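Local atomic coordinates of NleG5-1 effector (Enterobacteria phage YYZ-2008, PDB entry 5VGC), a protein that probably acts as a RING/U-box-like ubiquitin-protein transferase of the NleG effector family and binds calcium ions. Residues S18-Q22 and E23-E27. The protein carries 1 engineered substitution. Sequence-based numbering, arbitrary orientation.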
loop_
_atom_site.group_PDB
_atom_site.type_symbol
_atom_site.label_atom_id
_atom_site.label_comp_id
_atom_site.label_asym_id
_atom_site.label_seq_id
_atom_site.Cartn_x
_atom_site.Cartn_y
_atom_site.Cartn_z
ATOM N N SER A 18 -31.110 -7.241 21.828
ATOM C CA SER A 18 -30.695 -6.747 23.145
ATOM C C SER A 18 -29.255 -7.120 23.483
ATOM O O SER A 18 -28.647 -7.974 22.815
ATOM C CB SER A 18 -31.607 -7.311 24.240
ATOM O OG SER A 18 -32.952 -6.934 24.028
ATOM N N ASP A 19 -28.735 -6.481 24.535
ATOM C CA ASP A 19 -27.355 -6.665 25.008
ATOM C C ASP A 19 -27.042 -8.141 25.336
ATOM O O ASP A 19 -27.359 -8.641 26.423
ATOM C CB ASP A 19 -27.102 -5.755 26.238
ATOM C CG ASP A 19 -25.617 -5.540 26.547
ATOM O OD1 ASP A 19 -24.749 -6.218 25.950
ATOM O OD2 ASP A 19 -25.329 -4.678 27.407
ATOM N N ILE A 20 -26.422 -8.820 24.371
ATOM C CA ILE A 20 -25.993 -10.223 24.508
ATOM C C ILE A 20 -24.763 -10.330 25.444
ATOM O O ILE A 20 -23.878 -9.466 25.389
ATOM C CB ILE A 20 -25.670 -10.828 23.109
ATOM C CG1 ILE A 20 -26.933 -10.927 22.251
ATOM C CG2 ILE A 20 -25.038 -12.228 23.192
ATOM C CD1 ILE A 20 -26.657 -11.207 20.790
ATOM N N PRO A 21 -24.704 -11.383 26.302
ATOM C CA PRO A 21 -23.537 -11.537 27.193
ATOM C C PRO A 21 -22.327 -12.186 26.510
ATOM O O PRO A 21 -22.468 -13.214 25.844
ATOM C CB PRO A 21 -24.070 -12.416 28.332
ATOM C CG PRO A 21 -25.193 -13.192 27.729
ATOM C CD PRO A 21 -25.740 -12.401 26.573
ATOM N N GLN A 22 -21.153 -11.587 26.700
ATOM C CA GLN A 22 -19.932 -11.950 25.964
ATOM C C GLN A 22 -19.689 -13.466 25.854
ATOM O O GLN A 22 -19.386 -13.962 24.759
ATOM C CB GLN A 22 -18.707 -11.242 26.573
ATOM C CG GLN A 22 -17.369 -11.439 25.860
ATOM C CD GLN A 22 -17.466 -11.236 24.360
ATOM O OE1 GLN A 22 -18.096 -10.286 23.890
ATOM N NE2 GLN A 22 -16.843 -12.130 23.602
ATOM N N GLU A 23 -19.840 -14.190 26.967
ATOM C CA GLU A 23 -19.617 -15.648 26.971
ATOM C C GLU A 23 -20.453 -16.373 25.909
ATOM O O GLU A 23 -19.974 -17.346 25.309
ATOM C CB GLU A 23 -19.827 -16.279 28.362
ATOM C CG GLU A 23 -21.170 -16.022 29.039
ATOM C CD GLU A 23 -21.051 -15.165 30.292
ATOM O OE1 GLU A 23 -20.860 -13.937 30.156
ATOM O OE2 GLU A 23 -21.150 -15.715 31.415
ATOM N N THR A 24 -21.683 -15.898 25.666
ATOM C CA THR A 24 -22.511 -16.427 24.573
ATOM C C THR A 24 -21.873 -16.154 23.196
ATOM O O THR A 24 -21.854 -17.037 22.327
ATOM C CB THR A 24 -23.949 -15.859 24.612
ATOM O OG1 THR A 24 -24.513 -16.080 25.902
ATOM C CG2 THR A 24 -24.839 -16.507 23.573
ATOM N N LEU A 25 -21.340 -14.945 23.008
ATOM C CA LEU A 25 -20.694 -14.575 21.741
ATOM C C LEU A 25 -19.406 -15.387 21.521
ATOM O O LEU A 25 -19.145 -15.859 20.406
ATOM C CB LEU A 25 -20.402 -13.074 21.690
ATOM C CG LEU A 25 -21.624 -12.134 21.756
ATOM C CD1 LEU A 25 -21.195 -10.716 22.091
ATOM C CD2 LEU A 25 -22.411 -12.144 20.457
ATOM N N SER A 26 -18.616 -15.553 22.587
ATOM C CA SER A 26 -17.434 -16.434 22.575
ATOM C C SER A 26 -17.776 -17.848 22.102
ATOM O O SER A 26 -17.050 -18.424 21.286
ATOM C CB SER A 26 -16.774 -16.491 23.960
ATOM O OG SER A 26 -16.142 -15.258 24.269
ATOM N N GLU A 27 -18.877 -18.401 22.605
ATOM C CA GLU A 27 -19.350 -19.717 22.131
ATOM C C GLU A 27 -19.736 -19.700 20.643
ATOM O O GLU A 27 -19.490 -20.689 19.929
ATOM C CB GLU A 27 -20.482 -20.268 23.023
ATOM C CG GLU A 27 -19.961 -20.844 24.349
ATOM C CD GLU A 27 -20.995 -20.887 25.474
ATOM O OE1 GLU A 27 -22.209 -20.960 25.191
ATOM O OE2 GLU A 27 -20.583 -20.852 26.654
#
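Gln22 and Ser26 meet twice at the first turn of helix 22-34. The backbone N of Ser26 donates to Gln22 O at 2.8 Å. This is a regular i to i+4 helix bond, and it is almost straight at 170°. The second bond joins the side chains. Gln22 NE2 donates a long, bent hydrogen bond to Ser26 OG at 3.3 Å, with the hydroxyl lying somewhat out of the amide plane. Gln22 CG stands anti to the backbone N (chi1 -176°), and the bend at chi2 folds the amide back over the turn to the serine. The other end of that amide, OE1, lies against Leu25 CD1 at 3.6 Å, a van der Waals contact of an oxygen with a methyl group.

Pro21 is at the N-cap position but has no side-chain acceptor. Its carbonyl O takes the N-H of Thr24 at 2.8 Å. The donor sits well off the carbonyl plane and the angle at hydrogen is 131°, so this bond is bent. On the proline ring, CG approaches Thr24 OG1 to 3.5 Å.

Ile20 CG2 packs on Leu25 CG at 3.7 Å, the two side chains crossing at about a right angle. Leu25 is buried and also meets Thr84 and Leu85 of helix 68-85, while Tyr9 touches Ile20, Pro21 and Thr24. The amides of Thr24 and Ser26 are thus met by main-chain carbonyls and need no side-chain cap. The Gln22-Ser26 side-chain bond is a long addition at the surface, and the Ile20-Leu25 contact sets the loop against the helix.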